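Nucleotidyltransferase-like protein (Exiguobacterium sibiricum, PDB 3C18) is of undetermined function but resembles nucleotidyltransferases and may transfer a nucleotidyl group to a substrate. Local coordinates at residues 117-122 and 164-169. Residues are numbered along the deposited sequence; the frame is centred on the assembly and turned at random. Where two conformers were deposited one is given.
Sequences TERCLQ and SVLEKG
Arg119 reaches across to the C-terminal end of helix 146-167 and gives NH1 to the carbonyl oxygen of Leu166, NH1 to O 3.0 Å with an N-H...O angle of 151°. The oxygen lies at the edge of the guanidinium, 18° out of its plane. With CG anti to the backbone N (chi1 -172°) the chain runs across to that last turn, and a bend at chi3 brings NH1 to the oxygen; on the way CD passes 3.8 Å from Gly169 CA. The same oxygen also accepts Gly169 N, at 2.8 Å, and the two donors come from opposite faces of the carbonyl plane. Gly169 closes a Schellman motif with positive phi; glycine suits it because a CB would press on the carbonyl O of Lys168. Arginine suits its own place as a second donor to Leu166 O, and the negative end of the helix would probably favour a cation; NH2 of Arg119 meanwhile forms a salt bridge with Glu116. The contact joins helices 116-142 and 146-167, consecutive in the chain, in the region of the YgxA-like substrate binding domain. Replacing Arg119 by an alanine would probably leave the Leu166 carbonyl without its cross-helix donor and Glu116 without its cationic mate. Beside this polar link, the side chains of Gln122 and Leu166 cross at about a right angle. Leu166 sets CD2 3.9 Å from Gln122 CB and 3.5 Å from OE1, while CD1 lies 3.6 Å from the Gln122 backbone O. Leucine's forked end lets one methyl lie on the aliphatic base of Gln122, whose NE2 is bonded to the carbonyl oxygen of Ile80, and the other against its backbone carbonyl.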
ATOM      1  N   THR A 117      -1.544 -21.107  -8.065  1.00 38.51           N
ATOM      2  CA  THR A 117      -2.051 -19.884  -8.708  0.50 39.30           C
ATOM      3  C   THR A 117      -1.855 -18.669  -7.812  1.00 39.24           C
ATOM      4  O   THR A 117      -1.554 -17.561  -8.289  1.00 40.40           O
ATOM      5  CB  THR A 117      -3.544 -19.991  -9.060  0.50 39.75           C
ATOM      6  OG1 THR A 117      -4.284 -20.360  -7.889  0.50 41.17           O
ATOM      7  CG2 THR A 117      -3.759 -21.022 -10.155  0.50 37.02           C
ATOM      8  N   GLU A 118      -2.030 -18.891  -6.508  1.00 36.05           N
ATOM      9  CA  GLU A 118      -1.877 -17.796  -5.524  1.00 33.99           C
ATOM     10  C   GLU A 118      -0.416 -17.441  -5.360  1.00 28.96           C
ATOM     11  O   GLU A 118      -0.077 -16.304  -5.236  1.00 29.08           O
ATOM     12  CB  GLU A 118      -2.441 -18.139  -4.159  1.00 34.03           C
ATOM     13  CG  GLU A 118      -3.876 -18.587  -4.186  1.00 41.44           C
ATOM     14  CD  GLU A 118      -4.361 -18.986  -2.817  1.00 41.25           C
ATOM     15  OE1 GLU A 118      -3.571 -18.835  -1.837  1.00 40.36           O
ATOM     16  OE2 GLU A 118      -5.521 -19.441  -2.740  1.00 45.26           O
ATOM     17  N   ARG A 119       0.441 -18.442  -5.376  1.00 30.89           N
ATOM     18  CA  ARG A 119       1.862 -18.191  -5.246  1.00 29.03           C
ATOM     19  C   ARG A 119       2.371 -17.374  -6.405  1.00 30.24           C
ATOM     20  O   ARG A 119       3.168 -16.453  -6.238  1.00 29.05           O
ATOM     21  CB  ARG A 119       2.666 -19.477  -5.172  1.00 30.72           C
ATOM     22  CG  ARG A 119       4.112 -19.196  -4.853  1.00 33.83           C
ATOM     23  CD  ARG A 119       4.863 -20.464  -4.448  1.00 32.30           C
ATOM     24  NE  ARG A 119       4.901 -21.388  -5.556  1.00 39.44           N
ATOM     25  CZ  ARG A 119       5.878 -21.440  -6.452  1.00 45.52           C
ATOM     26  NH1 ARG A 119       6.927 -20.634  -6.364  1.00 42.34           N
ATOM     27  NH2 ARG A 119       5.808 -22.320  -7.430  1.00 48.38           N
ATOM     28  N   CYS A 120       1.903 -17.725  -7.592  1.00 30.74           N
ATOM     29  CA  CYS A 120       2.384 -17.082  -8.830  1.00 29.97           C
ATOM     30  C   CYS A 120       1.915 -15.660  -8.900  1.00 26.80           C
ATOM     31  O   CYS A 120       2.641 -14.792  -9.362  1.00 27.93           O
ATOM     32  CB  CYS A 120       1.961 -17.852 -10.085  1.00 34.25           C
ATOM     33  SG  CYS A 120       2.962 -19.363 -10.252  1.00 40.83           S
ATOM     34  N   LEU A 121       0.712 -15.417  -8.405  1.00 26.23           N
ATOM     35  CA  LEU A 121       0.156 -14.047  -8.385  1.00 26.23           C
ATOM     36  C   LEU A 121       0.968 -13.189  -7.430  1.00 28.86           C
ATOM     37  O   LEU A 121       1.308 -12.039  -7.716  1.00 30.41           O
ATOM     38  CB  LEU A 121      -1.313 -14.051  -7.943  1.00 27.50           C
ATOM     39  CG  LEU A 121      -1.929 -12.661  -7.758  1.00 27.96           C
ATOM     40  CD1 LEU A 121      -1.693 -11.787  -8.966  1.00 25.83           C
ATOM     41  CD2 LEU A 121      -3.401 -12.782  -7.419  1.00 25.43           C
ATOM     42  N   GLN A 122       1.289 -13.772  -6.287  1.00 28.60           N
ATOM     43  CA  GLN A 122       2.125 -13.081  -5.287  1.00 25.14           C
ATOM     44  C   GLN A 122       3.523 -12.757  -5.831  1.00 28.54           C
ATOM     45  O   GLN A 122       4.130 -11.734  -5.487  1.00 29.72           O
ATOM     46  CB  GLN A 122       2.190 -13.894  -4.013  1.00 27.88           C
ATOM     47  CG  GLN A 122       0.862 -13.841  -3.208  1.00 27.63           C
ATOM     48  CD  GLN A 122       0.914 -14.612  -1.940  1.00 28.13           C
ATOM     49  OE1 GLN A 122       1.953 -14.636  -1.260  1.00 27.88           O
ATOM     50  NE2 GLN A 122      -0.228 -15.250  -1.573  1.00 28.83           N
ATOM     51  N   SER A 164      12.211 -13.997  -3.593  1.00 26.56           N
ATOM     52  CA  SER A 164      13.110 -15.146  -3.502  0.50 27.34           C
ATOM     53  C   SER A 164      12.540 -16.223  -2.590  1.00 26.80           C
ATOM     54  O   SER A 164      12.688 -17.411  -2.839  1.00 28.71           O
ATOM     55  CB  SER A 164      14.492 -14.697  -3.047  0.50 27.53           C
ATOM     56  OG  SER A 164      14.983 -13.729  -3.957  0.50 32.69           O
ATOM     57  N   VAL A 165      11.837 -15.784  -1.559  1.00 29.03           N
ATOM     58  CA  VAL A 165      11.192 -16.688  -0.609  1.00 29.43           C
ATOM     59  C   VAL A 165      10.003 -17.382  -1.294  1.00 31.53           C
ATOM     60  O   VAL A 165       9.849 -18.601  -1.225  1.00 33.44           O
ATOM     61  CB  VAL A 165      10.741 -15.978   0.676  1.00 28.28           C
ATOM     62  CG1 VAL A 165       9.890 -16.893   1.543  1.00 27.56           C
ATOM     63  CG2 VAL A 165      11.968 -15.505   1.441  1.00 22.82           C
ATOM     64  N   LEU A 166       9.171 -16.595  -1.962  1.00 28.27           N
ATOM     65  CA  LEU A 166       8.041 -17.156  -2.723  1.00 27.16           C
ATOM     66  C   LEU A 166       8.541 -18.183  -3.738  1.00 27.94           C
ATOM     67  O   LEU A 166       7.954 -19.229  -3.941  1.00 29.17           O
ATOM     68  CB  LEU A 166       7.289 -16.024  -3.457  1.00 29.39           C
ATOM     69  CG  LEU A 166       6.381 -15.136  -2.586  1.00 27.83           C
ATOM     70  CD1 LEU A 166       6.107 -13.784  -3.293  1.00 20.19           C
ATOM     71  CD2 LEU A 166       5.065 -15.850  -2.231  1.00 29.87           C
ATOM     72  N   GLU A 167       9.678 -17.900  -4.348  1.00 30.18           N
ATOM     73  CA  GLU A 167      10.185 -18.764  -5.415  1.00 30.25           C
ATOM     74  C   GLU A 167      10.420 -20.153  -4.895  1.00 32.08           C
ATOM     75  O   GLU A 167      10.333 -21.103  -5.627  1.00 30.23           O
ATOM     76  CB  GLU A 167      11.484 -18.237  -6.034  1.00 32.72           C
ATOM     77  CG  GLU A 167      11.306 -17.098  -6.996  1.00 32.75           C
ATOM     78  CD  GLU A 167      12.617 -16.585  -7.551  1.00 38.56           C
ATOM     79  OE1 GLU A 167      13.593 -16.502  -6.774  1.00 35.93           O
ATOM     80  OE2 GLU A 167      12.665 -16.206  -8.751  1.00 33.81           O
ATOM     81  N   LYS A 168      10.723 -20.248  -3.613  1.00 35.13           N
ATOM     82  CA  LYS A 168      11.123 -21.521  -2.998  1.00 36.48           C
ATOM     83  C   LYS A 168       9.898 -22.161  -2.391  1.00 36.96           C
ATOM     84  O   LYS A 168       9.976 -23.192  -1.757  1.00 40.46           O
ATOM     85  CB  LYS A 168      12.202 -21.309  -1.928  1.00 37.65           C
ATOM     86  CG  LYS A 168      13.560 -20.902  -2.485  1.00 45.06           C
ATOM     87  CD  LYS A 168      14.215 -22.005  -3.293  1.00 53.73           C
ATOM     88  CE  LYS A 168      14.972 -23.026  -2.404  1.00 62.77           C
ATOM     89  NZ  LYS A 168      16.345 -22.600  -1.886  1.00 58.72           N
ATOM     90  N   GLY A 169       8.766 -21.497  -2.556  1.00 35.91           N
ATOM     91  CA  GLY A 169       7.465 -22.059  -2.205  1.00 35.69           C
ATOM     92  C   GLY A 169       6.936 -21.738  -0.834  1.00 35.82           C
ATOM     93  O   GLY A 169       5.974 -22.345  -0.374  1.00 39.23           O
TER